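Local coordinates for telomerase reverse transcriptase (Takifugu rubripes, PDB 4LMO), which is the catalytic subunit of telomerase, extending chromosome ends by reverse transcription of an RNA template, here represented by its RNA-binding domain, at residues 170-181 / 194-205. Numbering follows the deposited sequence.
Sequences MWKIKVNNCDWL and LSYRTQILGQFL
Leu201, reaching out from helix 191-220, is the centre of an apolar loop-on-helix contact in the telomerase RNA-binding domain, where the irregular segment 170-181 lies across the helix's first half. Leu201 holds CG opposite the backbone N (chi1 -176°), which spreads its two methyls between two parts of the loop: CD2 meets Ile173 CG2 at 3.8 Å and also Met170 CE and Val175 CG2, while CD1 lies 3.9 Å from Cys178 SG. The Met170 chain, bent at chi2 and chi3, brings SD over Gly202 and to 3.5 Å from Leu205 CD2. Leu181 packs against the Arg197-Leu201 turn, CD2 on Ile200 CG2 (3.6 Å) and CD1 near Arg197 O. Toward Phe204, Trp180 meets Leu201 CD1 and turns its edge to the Phe204 face in a T-shaped stack, centroids 5.3 Å apart and planes at 74°; its NE1 bonds to Leu138 O. One polar link crosses: Arg197 NH2 gives a hydrogen bond to Asn176 OD1 (3.1 Å); OD1 lies near the guanidinium plane, while NH2 sits well above the Asn176 amide plane. A leucine replacing Arg197 would probably leave Asn176 OD1 without this donor and weaken the hold on the 3-10 turn 175-177. Residues 171-196 probably interact with the template RNA, as in related telomerases. Helix 40-48 packs on Trp180, Ile200 and Phe204 through Phe48, helix 67-70 covers Ile200, and helix 142-158 adjoins Ile173.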
# COMPACT_ATOMS: atom_id res chain seq x y z
N MET A 170 -11.81 11.26 4.92
CA MET A 170 -12.64 10.95 6.08
C MET A 170 -14.08 11.42 5.94
O MET A 170 -14.92 11.12 6.80
CB MET A 170 -12.03 11.59 7.34
CG MET A 170 -10.70 11.02 7.79
SD MET A 170 -10.84 9.54 8.80
CE MET A 170 -11.79 10.13 10.20
N TRP A 171 -14.37 12.16 4.87
CA TRP A 171 -15.68 12.80 4.71
C TRP A 171 -16.81 11.81 4.68
O TRP A 171 -16.86 10.93 3.82
CB TRP A 171 -15.70 13.69 3.48
CG TRP A 171 -16.94 14.56 3.39
CD1 TRP A 171 -17.55 15.27 4.42
CD2 TRP A 171 -17.74 14.86 2.19
NE1 TRP A 171 -18.65 15.96 3.95
CE2 TRP A 171 -18.82 15.75 2.63
CE3 TRP A 171 -17.68 14.48 0.85
CZ2 TRP A 171 -19.78 16.24 1.75
CZ3 TRP A 171 -18.66 14.98 -0.03
CH2 TRP A 171 -19.68 15.83 0.42
N LYS A 172 -17.72 11.97 5.64
CA LYS A 172 -18.91 11.12 5.81
C LYS A 172 -18.61 9.70 6.29
O LYS A 172 -19.51 8.86 6.33
CB LYS A 172 -19.78 11.09 4.54
CG LYS A 172 -20.58 12.36 4.29
CD LYS A 172 -21.43 12.25 3.03
CE LYS A 172 -20.57 12.31 1.77
NZ LYS A 172 -21.41 12.28 0.54
N ILE A 173 -17.35 9.44 6.64
CA ILE A 173 -17.00 8.19 7.33
C ILE A 173 -17.62 8.23 8.72
O ILE A 173 -17.52 9.25 9.42
CB ILE A 173 -15.47 7.99 7.42
CG1 ILE A 173 -14.86 7.73 6.03
CG2 ILE A 173 -15.11 6.87 8.39
CD1 ILE A 173 -15.14 6.36 5.43
N LYS A 174 -18.29 7.15 9.11
CA LYS A 174 -18.88 7.04 10.43
C LYS A 174 -17.84 6.48 11.40
O LYS A 174 -17.61 5.27 11.44
CB LYS A 174 -20.13 6.17 10.40
CG LYS A 174 -21.29 6.73 9.59
CD LYS A 174 -22.38 5.68 9.40
CE LYS A 174 -23.47 6.15 8.45
NZ LYS A 174 -24.47 7.03 9.13
N VAL A 175 -17.22 7.37 12.16
CA VAL A 175 -16.15 7.02 13.10
C VAL A 175 -16.59 5.96 14.11
O VAL A 175 -15.85 5.01 14.38
CB VAL A 175 -15.61 8.28 13.83
CG1 VAL A 175 -14.55 7.91 14.87
CG2 VAL A 175 -15.04 9.28 12.83
N ASN A 176 -17.80 6.12 14.64
CA ASN A 176 -18.30 5.25 15.70
C ASN A 176 -18.68 3.83 15.28
O ASN A 176 -18.92 2.97 16.13
CB ASN A 176 -19.44 5.94 16.47
CG ASN A 176 -18.95 7.11 17.31
OD1 ASN A 176 -17.78 7.17 17.71
ND2 ASN A 176 -19.86 8.04 17.60
N ASN A 177 -18.72 3.58 13.96
CA ASN A 177 -18.89 2.23 13.43
C ASN A 177 -17.70 1.34 13.79
O ASN A 177 -17.84 0.12 13.88
CB ASN A 177 -19.06 2.26 11.91
CG ASN A 177 -20.43 2.77 11.48
OD1 ASN A 177 -21.30 3.05 12.31
ND2 ASN A 177 -20.63 2.88 10.17
N CYS A 178 -16.54 1.96 13.98
CA CYS A 178 -15.31 1.24 14.29
C CYS A 178 -15.18 1.00 15.79
O CYS A 178 -14.78 1.90 16.54
CB CYS A 178 -14.10 2.01 13.77
SG CYS A 178 -14.26 2.60 12.06
N ASP A 179 -15.53 -0.21 16.22
CA ASP A 179 -15.44 -0.61 17.62
C ASP A 179 -13.99 -0.67 18.10
O ASP A 179 -13.71 -0.42 19.28
CB ASP A 179 -16.10 -1.98 17.84
CG ASP A 179 -17.61 -1.90 17.98
OD1 ASP A 179 -18.22 -0.88 17.59
OD2 ASP A 179 -18.20 -2.88 18.48
N TRP A 180 -13.08 -0.99 17.19
CA TRP A 180 -11.66 -1.19 17.51
C TRP A 180 -10.96 0.06 17.97
O TRP A 180 -9.83 -0.01 18.46
CB TRP A 180 -10.93 -1.83 16.33
CG TRP A 180 -10.81 -0.93 15.12
CD1 TRP A 180 -11.72 -0.79 14.07
CD2 TRP A 180 -9.70 -0.04 14.77
NE1 TRP A 180 -11.27 0.11 13.14
CE2 TRP A 180 -10.06 0.60 13.50
CE3 TRP A 180 -8.49 0.30 15.37
CZ2 TRP A 180 -9.23 1.51 12.87
CZ3 TRP A 180 -7.66 1.23 14.73
CH2 TRP A 180 -8.02 1.82 13.51
N LEU A 181 -11.62 1.20 17.82
CA LEU A 181 -11.08 2.48 18.28
C LEU A 181 -11.40 2.73 19.75
O LEU A 181 -10.76 3.57 20.40
CB LEU A 181 -11.68 3.63 17.46
CG LEU A 181 -11.41 3.75 15.95
CD1 LEU A 181 -12.29 4.84 15.36
CD2 LEU A 181 -9.95 4.05 15.68
N LEU A 194 -14.49 11.50 21.08
CA LEU A 194 -14.81 11.45 19.66
C LEU A 194 -13.66 12.00 18.81
O LEU A 194 -13.31 11.42 17.79
CB LEU A 194 -16.11 12.21 19.35
CG LEU A 194 -16.59 12.29 17.89
CD1 LEU A 194 -16.78 10.91 17.27
CD2 LEU A 194 -17.86 13.11 17.78
N SER A 195 -13.09 13.12 19.27
CA SER A 195 -11.94 13.75 18.63
C SER A 195 -10.72 12.83 18.59
O SER A 195 -9.99 12.79 17.60
CB SER A 195 -11.60 15.06 19.35
OG SER A 195 -10.33 15.56 18.96
N TYR A 196 -10.51 12.09 19.68
CA TYR A 196 -9.39 11.15 19.77
C TYR A 196 -9.64 9.90 18.92
O TYR A 196 -8.70 9.35 18.33
CB TYR A 196 -9.13 10.77 21.23
CG TYR A 196 -7.84 10.02 21.46
CD1 TYR A 196 -6.62 10.53 21.02
CD2 TYR A 196 -7.84 8.80 22.14
CE1 TYR A 196 -5.43 9.84 21.23
CE2 TYR A 196 -6.66 8.11 22.36
CZ TYR A 196 -5.46 8.63 21.91
OH TYR A 196 -4.30 7.94 22.13
N ARG A 197 -10.89 9.46 18.86
CA ARG A 197 -11.30 8.37 17.98
C ARG A 197 -11.11 8.74 16.51
O ARG A 197 -10.62 7.93 15.72
CB ARG A 197 -12.75 7.93 18.29
CG ARG A 197 -12.83 6.67 19.13
CD ARG A 197 -13.76 6.79 20.33
NE ARG A 197 -15.17 6.50 20.03
CZ ARG A 197 -16.06 6.05 20.90
NH1 ARG A 197 -15.72 5.80 22.16
NH2 ARG A 197 -17.31 5.83 20.52
N THR A 198 -11.47 9.98 16.17
CA THR A 198 -11.29 10.52 14.82
C THR A 198 -9.80 10.62 14.45
O THR A 198 -9.41 10.31 13.32
CB THR A 198 -11.96 11.92 14.68
OG1 THR A 198 -13.29 11.87 15.20
CG2 THR A 198 -12.01 12.36 13.23
N GLN A 199 -8.99 11.05 15.42
CA GLN A 199 -7.54 11.16 15.27
C GLN A 199 -6.88 9.82 14.92
O GLN A 199 -6.08 9.74 13.99
CB GLN A 199 -6.93 11.75 16.55
CG GLN A 199 -5.42 11.96 16.53
CD GLN A 199 -4.91 12.52 17.84
OE1 GLN A 199 -5.30 13.62 18.26
NE2 GLN A 199 -4.02 11.78 18.50
N ILE A 200 -7.24 8.77 15.66
CA ILE A 200 -6.69 7.43 15.44
C ILE A 200 -7.11 6.90 14.07
O ILE A 200 -6.28 6.41 13.30
CB ILE A 200 -7.09 6.43 16.55
CG1 ILE A 200 -6.59 6.90 17.92
CG2 ILE A 200 -6.52 5.05 16.26
CD1 ILE A 200 -7.29 6.25 19.09
N LEU A 201 -8.41 7.00 13.76
CA LEU A 201 -8.94 6.53 12.48
C LEU A 201 -8.34 7.29 11.30
O LEU A 201 -8.12 6.72 10.23
CB LEU A 201 -10.47 6.62 12.45
CG LEU A 201 -11.18 6.06 11.21
CD1 LEU A 201 -11.06 4.55 11.11
CD2 LEU A 201 -12.64 6.49 11.20
N GLY A 202 -8.09 8.59 11.50
CA GLY A 202 -7.39 9.40 10.52
C GLY A 202 -6.04 8.79 10.18
O GLY A 202 -5.74 8.54 9.01
N GLN A 203 -5.23 8.53 11.21
CA GLN A 203 -3.92 7.91 11.05
C GLN A 203 -3.99 6.62 10.23
O GLN A 203 -3.16 6.39 9.35
CB GLN A 203 -3.29 7.60 12.40
CG GLN A 203 -2.65 8.78 13.11
CD GLN A 203 -2.18 8.40 14.50
OE1 GLN A 203 -2.98 8.03 15.37
NE2 GLN A 203 -0.88 8.47 14.73
N PHE A 204 -4.97 5.77 10.54
CA PHE A 204 -5.10 4.48 9.89
C PHE A 204 -5.55 4.61 8.43
O PHE A 204 -4.91 4.06 7.54
CB PHE A 204 -6.06 3.57 10.68
CG PHE A 204 -6.44 2.31 9.94
CD1 PHE A 204 -5.53 1.26 9.80
CD2 PHE A 204 -7.71 2.17 9.40
CE1 PHE A 204 -5.89 0.10 9.13
CE2 PHE A 204 -8.07 1.01 8.73
CZ PHE A 204 -7.16 -0.03 8.59
N LEU A 205 -6.63 5.35 8.21
CA LEU A 205 -7.13 5.59 6.85
C LEU A 205 -6.09 6.29 5.98
O LEU A 205 -5.93 5.94 4.80
CB LEU A 205 -8.44 6.38 6.89
CG LEU A 205 -9.77 5.62 6.75
CD1 LEU A 205 -9.81 4.31 7.51
CD2 LEU A 205 -10.96 6.49 7.14